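Local atomic coordinates of DNA polymerase III beta subunit (PDB entry 2AVT), a protein that probably encircles DNA as a ring-shaped dimer and tethers the replicative polymerase to its template, so that long stretches are copied without dissociation. Residues S48-V60 / R234-E246. Numbering follows the deposited sequence.
Sequences SNGQISIENTIPV and RSEHISFYTRLLE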
ATOM      1  N   SER A  48      19.429  -5.236  13.595  1.00 19.40           N
ATOM      2  CA  SER A  48      20.248  -4.082  13.216  1.00 22.91           C
ATOM      3  C   SER A  48      20.463  -4.036  11.712  1.00 23.47           C
ATOM      4  O   SER A  48      20.436  -5.072  11.035  1.00 21.58           O
ATOM      5  CB  SER A  48      21.604  -4.099  13.932  1.00 23.42           C
ATOM      6  OG  SER A  48      22.359  -5.233  13.567  1.00 26.47           O
ATOM      7  N   ASN A  49      20.676  -2.829  11.198  1.00 22.67           N
ATOM      8  CA  ASN A  49      20.861  -2.619   9.766  1.00 23.01           C
ATOM      9  C   ASN A  49      22.082  -1.755   9.460  1.00 25.53           C
ATOM     10  O   ASN A  49      22.162  -1.171   8.384  1.00 23.34           O
ATOM     11  CB  ASN A  49      19.625  -1.942   9.179  1.00 20.27           C
ATOM     12  CG  ASN A  49      19.390  -0.538   9.759  1.00 24.77           C
ATOM     13  OD1 ASN A  49      20.221  -0.006  10.488  1.00 23.50           O
ATOM     14  ND2 ASN A  49      18.261   0.054   9.425  1.00 26.04           N
ATOM     15  N   GLY A  50      23.011  -1.664  10.407  1.00 26.82           N
ATOM     16  CA  GLY A  50      24.200  -0.857  10.188  1.00 32.34           C
ATOM     17  C   GLY A  50      24.048   0.598  10.612  1.00 33.22           C
ATOM     18  O   GLY A  50      25.041   1.286  10.839  1.00 33.80           O
ATOM     19  N   GLN A  51      22.809   1.071  10.716  1.00 33.83           N
ATOM     20  CA  GLN A  51      22.545   2.451  11.126  1.00 34.90           C
ATOM     21  C   GLN A  51      21.965   2.429  12.544  1.00 35.25           C
ATOM     22  O   GLN A  51      22.428   3.167  13.425  1.00 35.91           O
ATOM     23  CB  GLN A  51      21.555   3.109  10.160  1.00 37.36           C
ATOM     24  CG  GLN A  51      21.540   4.638  10.189  1.00 43.52           C
ATOM     25  CD  GLN A  51      22.771   5.251   9.536  1.00 45.43           C
ATOM     26  OE1 GLN A  51      23.054   5.004   8.365  1.00 50.55           O
ATOM     27  NE2 GLN A  51      23.504   6.054  10.289  1.00 46.38           N
ATOM     28  N   ILE A  52      20.952   1.587  12.759  1.00 30.35           N
ATOM     29  CA  ILE A  52      20.336   1.443  14.077  1.00 28.93           C
ATOM     30  C   ILE A  52      20.348  -0.015  14.516  1.00 30.64           C
ATOM     31  O   ILE A  52      20.530  -0.929  13.699  1.00 28.16           O
ATOM     32  CB  ILE A  52      18.857   1.929  14.107  1.00 28.16           C
ATOM     33  CG1 ILE A  52      18.006   1.098  13.152  1.00 29.58           C
ATOM     34  CG2 ILE A  52      18.770   3.403  13.731  1.00 27.05           C
ATOM     35  CD1 ILE A  52      16.549   1.530  13.097  1.00 30.64           C
ATOM     36  N   SER A  53      20.173  -0.213  15.817  1.00 27.67           N
ATOM     37  CA  SER A  53      20.107  -1.532  16.418  1.00 28.74           C
ATOM     38  C   SER A  53      19.020  -1.458  17.479  1.00 29.48           C
ATOM     39  O   SER A  53      18.955  -0.487  18.251  1.00 30.74           O
ATOM     40  CB  SER A  53      21.423  -1.919  17.093  1.00 29.72           C
ATOM     41  OG  SER A  53      22.468  -2.068  16.147  1.00 37.59           O
ATOM     42  N   ILE A  54      18.166  -2.470  17.509  1.00 26.67           N
ATOM     43  CA  ILE A  54      17.093  -2.539  18.491  1.00 26.52           C
ATOM     44  C   ILE A  54      17.197  -3.822  19.301  1.00 26.28           C
ATOM     45  O   ILE A  54      17.247  -4.913  18.733  1.00 26.12           O
ATOM     46  CB  ILE A  54      15.708  -2.513  17.821  1.00 25.23           C
ATOM     47  CG1 ILE A  54      15.488  -1.164  17.136  1.00 25.43           C
ATOM     48  CG2 ILE A  54      14.609  -2.740  18.863  1.00 24.73           C
ATOM     49  CD1 ILE A  54      14.195  -1.096  16.369  1.00 26.50           C
ATOM     50  N   GLU A  55      17.269  -3.679  20.624  1.00 24.97           N
ATOM     51  CA  GLU A  55      17.310  -4.818  21.539  1.00 26.82           C
ATOM     52  C   GLU A  55      16.012  -4.716  22.328  1.00 27.89           C
ATOM     53  O   GLU A  55      15.838  -3.821  23.159  1.00 28.65           O
ATOM     54  CB  GLU A  55      18.521  -4.755  22.472  1.00 28.60           C
ATOM     55  CG  GLU A  55      19.802  -5.282  21.839  1.00 35.85           C
ATOM     56  CD  GLU A  55      20.992  -5.266  22.783  1.00 39.83           C
ATOM     57  OE1 GLU A  55      20.874  -5.622  23.955  1.00 41.69           O
ATOM     58  OE2 GLU A  55      22.156  -4.873  22.265  1.00 40.18           O
ATOM     59  N   ASN A  56      15.095  -5.629  22.041  1.00 26.91           N
ATOM     60  CA  ASN A  56      13.784  -5.624  22.669  1.00 26.05           C
ATOM     61  C   ASN A  56      13.589  -6.896  23.480  1.00 26.71           C
ATOM     62  O   ASN A  56      13.644  -8.016  22.957  1.00 23.77           O
ATOM     63  CB  ASN A  56      12.715  -5.471  21.579  1.00 24.93           C
ATOM     64  CG  ASN A  56      11.304  -5.339  22.140  1.00 30.20           C
ATOM     65  OD1 ASN A  56      11.107  -5.034  23.317  1.00 31.19           O
ATOM     66  ND2 ASN A  56      10.316  -5.550  21.284  1.00 29.67           N
ATOM     67  N   THR A  57      13.367  -6.704  24.774  1.00 25.13           N
ATOM     68  CA  THR A  57      13.208  -7.807  25.695  1.00 25.93           C
ATOM     69  C   THR A  57      11.780  -8.058  26.141  1.00 25.74           C
ATOM     70  O   THR A  57      11.058  -7.129  26.510  1.00 27.55           O
ATOM     71  CB  THR A  57      14.070  -7.580  26.965  1.00 25.28           C
ATOM     72  OG1 THR A  57      15.456  -7.557  26.607  1.00 26.79           O
ATOM     73  CG2 THR A  57      13.825  -8.692  27.988  1.00 26.88           C
ATOM     74  N   ILE A  58      11.382  -9.324  26.090  1.00 26.98           N
ATOM     75  CA  ILE A  58      10.066  -9.748  26.547  1.00 26.38           C
ATOM     76  C   ILE A  58      10.385 -10.383  27.898  1.00 27.88           C
ATOM     77  O   ILE A  58      11.048 -11.422  27.967  1.00 26.95           O
ATOM     78  CB  ILE A  58       9.451 -10.824  25.645  1.00 26.25           C
ATOM     79  CG1 ILE A  58       9.296 -10.304  24.215  1.00 25.24           C
ATOM     80  CG2 ILE A  58       8.079 -11.226  26.189  1.00 28.06           C
ATOM     81  CD1 ILE A  58       9.013 -11.417  23.231  1.00 23.53           C
ATOM     82  N   PRO A  59       9.947  -9.742  28.991  1.00 29.70           N
ATOM     83  CA  PRO A  59      10.158 -10.186  30.373  1.00 32.09           C
ATOM     84  C   PRO A  59       9.326 -11.388  30.807  1.00 32.45           C
ATOM     85  O   PRO A  59       8.175 -11.531  30.413  1.00 33.67           O
ATOM     86  CB  PRO A  59       9.801  -8.945  31.178  1.00 32.77           C
ATOM     87  CG  PRO A  59       8.652  -8.390  30.380  1.00 34.42           C
ATOM     88  CD  PRO A  59       9.186  -8.479  28.961  1.00 30.16           C
ATOM     89  N   VAL A  60       9.915 -12.253  31.621  1.00 34.23           N
ATOM     90  CA  VAL A  60       9.187 -13.406  32.130  1.00 37.36           C
ATOM     91  C   VAL A  60       8.269 -12.964  33.263  1.00 37.76           C
ATOM     92  O   VAL A  60       7.094 -12.684  33.044  1.00 39.78           O
ATOM     93  CB  VAL A  60      10.118 -14.470  32.688  1.00 38.08           C
ATOM     94  CG1 VAL A  60       9.352 -15.362  33.654  1.00 41.35           C
ATOM     95  CG2 VAL A  60      10.682 -15.292  31.562  1.00 38.54           C
ATOM     96  N   ARG A 234      16.823   4.440  25.829  1.00 32.70           N
ATOM     97  CA  ARG A 234      16.420   3.264  26.580  1.00 33.90           C
ATOM     98  C   ARG A 234      15.178   3.402  27.460  1.00 35.29           C
ATOM     99  O   ARG A 234      15.024   4.373  28.207  1.00 35.45           O
ATOM    100  CB  ARG A 234      17.591   2.798  27.455  1.00 34.67           C
ATOM    101  CG  ARG A 234      17.386   1.440  28.087  1.00 38.60           C
ATOM    102  CD  ARG A 234      18.549   1.053  28.985  1.00 41.97           C
ATOM    103  NE  ARG A 234      18.658   1.930  30.147  1.00 45.75           N
ATOM    104  CZ  ARG A 234      19.561   1.781  31.111  1.00 47.45           C
ATOM    105  NH1 ARG A 234      20.434   0.786  31.054  1.00 47.73           N
ATOM    106  NH2 ARG A 234      19.594   2.628  32.132  1.00 49.06           N
ATOM    107  N   SER A 235      14.296   2.412  27.352  1.00 33.93           N
ATOM    108  CA  SER A 235      13.082   2.338  28.153  1.00 34.07           C
ATOM    109  C   SER A 235      13.301   1.117  29.033  1.00 34.26           C
ATOM    110  O   SER A 235      14.410   0.588  29.093  1.00 35.33           O
ATOM    111  CB  SER A 235      11.847   2.133  27.266  1.00 34.45           C
ATOM    112  OG  SER A 235      11.902   0.906  26.559  1.00 31.41           O
ATOM    113  N   GLU A 236      12.262   0.650  29.707  1.00 35.99           N
ATOM    114  CA  GLU A 236      12.415  -0.515  30.567  1.00 36.12           C
ATOM    115  C   GLU A 236      12.809  -1.788  29.811  1.00 33.01           C
ATOM    116  O   GLU A 236      13.668  -2.537  30.257  1.00 30.95           O
ATOM    117  CB  GLU A 236      11.125  -0.768  31.346  1.00 39.31           C
ATOM    118  CG  GLU A 236      10.904   0.198  32.498  1.00 48.47           C
ATOM    119  CD  GLU A 236      12.063   0.192  33.481  1.00 52.17           C
ATOM    120  OE1 GLU A 236      12.567  -0.908  33.798  1.00 56.21           O
ATOM    121  OE2 GLU A 236      12.467   1.281  33.945  1.00 54.63           O
ATOM    122  N   HIS A 237      12.199  -2.030  28.661  1.00 31.03           N
ATOM    123  CA  HIS A 237      12.516  -3.250  27.922  1.00 32.39           C
ATOM    124  C   HIS A 237      13.104  -3.039  26.539  1.00 31.28           C
ATOM    125  O   HIS A 237      13.402  -4.007  25.837  1.00 30.07           O
ATOM    126  CB  HIS A 237      11.262  -4.119  27.810  1.00 34.77           C
ATOM    127  CG  HIS A 237      10.605  -4.388  29.125  1.00 34.00           C
ATOM    128  ND1 HIS A 237       9.422  -3.791  29.504  1.00 37.20           N
ATOM    129  CD2 HIS A 237      11.003  -5.140  30.180  1.00 35.75           C
ATOM    130  CE1 HIS A 237       9.119  -4.161  30.736  1.00 36.21           C
ATOM    131  NE2 HIS A 237      10.063  -4.978  31.168  1.00 37.83           N
ATOM    132  N   ILE A 238      13.283  -1.778  26.149  1.00 30.80           N
ATOM    133  CA  ILE A 238      13.820  -1.476  24.831  1.00 28.13           C
ATOM    134  C   ILE A 238      15.075  -0.621  24.824  1.00 30.03           C
ATOM    135  O   ILE A 238      15.132   0.436  25.464  1.00 30.28           O
ATOM    136  CB  ILE A 238      12.783  -0.742  23.966  1.00 26.77           C
ATOM    137  CG1 ILE A 238      11.510  -1.582  23.843  1.00 24.59           C
ATOM    138  CG2 ILE A 238      13.383  -0.434  22.599  1.00 25.98           C
ATOM    139  CD1 ILE A 238      10.365  -0.845  23.179  1.00 24.36           C
ATOM    140  N   SER A 239      16.088  -1.086  24.103  1.00 28.43           N
ATOM    141  CA  SER A 239      17.319  -0.320  23.954  1.00 27.13           C
ATOM    142  C   SER A 239      17.445  -0.050  22.460  1.00 26.80           C
ATOM    143  O   SER A 239      17.514  -0.971  21.642  1.00 25.23           O
ATOM    144  CB  SER A 239      18.522  -1.101  24.469  1.00 28.23           C
ATOM    145  OG  SER A 239      18.476  -1.192  25.877  1.00 26.33           O
ATOM    146  N   PHE A 240      17.442   1.225  22.111  1.00 26.04           N
ATOM    147  CA  PHE A 240      17.519   1.659  20.724  1.00 26.61           C
ATOM    148  C   PHE A 240      18.822   2.450  20.515  1.00 26.47           C
ATOM    149  O   PHE A 240      19.000   3.533  21.092  1.00 26.33           O
ATOM    150  CB  PHE A 240      16.293   2.534  20.441  1.00 24.23           C
ATOM    151  CG  PHE A 240      16.138   2.966  19.006  1.00 28.47           C
ATOM    152  CD1 PHE A 240      16.671   4.169  18.569  1.00 29.97           C
ATOM    153  CD2 PHE A 240      15.371   2.226  18.123  1.00 29.48           C
ATOM    154  CE1 PHE A 240      16.432   4.627  17.282  1.00 30.84           C
ATOM    155  CE2 PHE A 240      15.130   2.685  16.833  1.00 29.83           C
ATOM    156  CZ  PHE A 240      15.660   3.884  16.416  1.00 28.22           C
ATOM    157  N   TYR A 241      19.727   1.903  19.704  1.00 26.02           N
ATOM    158  CA  TYR A 241      21.002   2.563  19.408  1.00 26.11           C
ATOM    159  C   TYR A 241      20.981   3.155  18.012  1.00 29.23           C
ATOM    160  O   TYR A 241      20.347   2.613  17.105  1.00 27.58           O
ATOM    161  CB  TYR A 241      22.176   1.586  19.459  1.00 26.92           C
ATOM    162  CG  TYR A 241      22.407   0.920  20.780  1.00 28.39           C
ATOM    163  CD1 TYR A 241      21.580  -0.108  21.220  1.00 30.96           C
ATOM    164  CD2 TYR A 241      23.475   1.294  21.582  1.00 31.75           C
ATOM    165  CE1 TYR A 241      21.814  -0.747  22.423  1.00 30.61           C
ATOM    166  CE2 TYR A 241      23.716   0.658  22.792  1.00 32.89           C
ATOM    167  CZ  TYR A 241      22.882  -0.359  23.204  1.00 30.44           C
ATOM    168  OH  TYR A 241      23.115  -0.989  24.405  1.00 32.72           O
ATOM    169  N   THR A 242      21.696   4.260  17.833  1.00 31.11           N
ATOM    170  CA  THR A 242      21.770   4.900  16.534  1.00 33.93           C
ATOM    171  C   THR A 242      23.173   5.412  16.261  1.00 36.44           C
ATOM    172  O   THR A 242      23.800   6.017  17.132  1.00 34.26           O
ATOM    173  CB  THR A 242      20.838   6.099  16.427  1.00 37.11           C
ATOM    174  OG1 THR A 242      19.508   5.719  16.803  1.00 41.93           O
ATOM    175  CG2 THR A 242      20.838   6.606  14.999  1.00 35.79           C
ATOM    176  N   ARG A 243      23.657   5.164  15.045  1.00 36.29           N
ATOM    177  CA  ARG A 243      24.979   5.618  14.630  1.00 38.21           C
ATOM    178  C   ARG A 243      24.912   7.132  14.445  1.00 35.54           C
ATOM    179  O   ARG A 243      23.906   7.656  13.973  1.00 34.64           O
ATOM    180  CB  ARG A 243      25.368   4.925  13.319  1.00 40.00           C
ATOM    181  CG  ARG A 243      26.489   5.573  12.523  1.00 43.99           C
ATOM    182  CD  ARG A 243      26.827   4.696  11.316  1.00 47.86           C
ATOM    183  NE  ARG A 243      27.614   5.388  10.297  1.00 48.69           N
ATOM    184  CZ  ARG A 243      27.145   6.360   9.518  1.00 50.26           C
ATOM    185  NH1 ARG A 243      27.934   6.922   8.607  1.00 51.46           N
ATOM    186  NH2 ARG A 243      25.889   6.766   9.637  1.00 49.01           N
ATOM    187  N   LEU A 244      25.982   7.827  14.821  1.00 35.28           N
ATOM    188  CA  LEU A 244      26.027   9.282  14.701  1.00 35.75           C
ATOM    189  C   LEU A 244      26.773   9.761  13.461  1.00 37.29           C
ATOM    190  O   LEU A 244      27.735   9.130  13.017  1.00 36.53           O
ATOM    191  CB  LEU A 244      26.694   9.895  15.940  1.00 33.68           C
ATOM    192  CG  LEU A 244      26.005   9.716  17.298  1.00 33.91           C
ATOM    193  CD1 LEU A 244      26.839  10.390  18.364  1.00 33.14           C
ATOM    194  CD2 LEU A 244      24.612  10.310  17.269  1.00 30.76           C
ATOM    195  N   LEU A 245      26.321  10.881  12.906  1.00 37.53           N
ATOM    196  CA  LEU A 245      26.979  11.457  11.745  1.00 40.19           C
ATOM    197  C   LEU A 245      28.105  12.337  12.280  1.00 42.37           C
ATOM    198  O   LEU A 245      27.867  13.257  13.056  1.00 43.16           O
ATOM    199  CB  LEU A 245      25.988  12.282  10.922  1.00 37.36           C
ATOM    200  CG  LEU A 245      24.907  11.461  10.212  1.00 38.22           C
ATOM    201  CD1 LEU A 245      23.841  12.381   9.636  1.00 35.16           C
ATOM    202  CD2 LEU A 245      25.555  10.620   9.110  1.00 37.37           C
ATOM    203  N   GLU A 246      29.338  12.032  11.891  1.00 46.29           N
ATOM    204  CA  GLU A 246      30.477  12.814  12.357  1.00 50.10           C
ATOM    205  C   GLU A 246      30.688  14.028  11.475  1.00 50.49           C
ATOM    206  O   GLU A 246      30.243  14.063  10.324  1.00 50.50           O
ATOM    207  CB  GLU A 246      31.754  11.972  12.358  1.00 52.83           C
ATOM    208  CG  GLU A 246      31.657  10.685  13.154  1.00 57.54           C
ATOM    209  CD  GLU A 246      33.001  10.001  13.305  1.00 61.47           C
ATOM    210  OE1 GLU A 246      33.767   9.967  12.311  1.00 63.09           O
ATOM    211  OE2 GLU A 246      33.287   9.489  14.413  1.00 63.64           O
TER
HETATM  212  O   HOH W   1      21.688  -3.560  25.287  1.00 43.21           O
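S53 O is approached by three groups of the neighbouring strand: Y241 N donates to it at 2.9 Å (N-H...O 169°), F240 CA-H adds a weaker contact, and the Y241 ring turns its edge to it, with CD1 4.0 Å away from S53 O. Strands 52-59 and 238-243 run antiparallel here and splice the N-terminal and central domains into one continuous sheet, the outer layer expected of the ring in this family. Six backbone hydrogen bonds join them, from R243 N to Q51 O at one end to T57 N to H237 O at the other.

S53, E55, S239 and Y241 occupy one face. There the carboxylate plane of E55 and the ring plane of Y241 are 29° apart, and a water bridges the two side chains, 2.6 Å from E55 OE1, to which it donates, and 3.1 Å from Y241 OH.

I52, I54, N56, I238, F240 and T242 take the other face, towards helices 8-18 and 205-214. The F240 ring leans over strand 52-59 because chi1 (-174°) sets CG opposite the backbone nitrogen; I54 CG1 meets its CD2 at 3.5 Å, and I52 reaches CZ with both CG2 and CD1. N56 lies alongside I238, its OD1 against CG1.

At the turn before I52, N49 OD1 accepts from Q51 N, closing an Asx turn, and from I52 N, the first residue of the strand. At the far end P59 CG sits over one face of the H237 imidazole, 4.2 Å from its centroid, a CH-pi contact, while E236 CB lies toward the rim of the opposite face. T242 OG1, buried beside I52 CG2 at 3.9 Å, has no polar partner in the model.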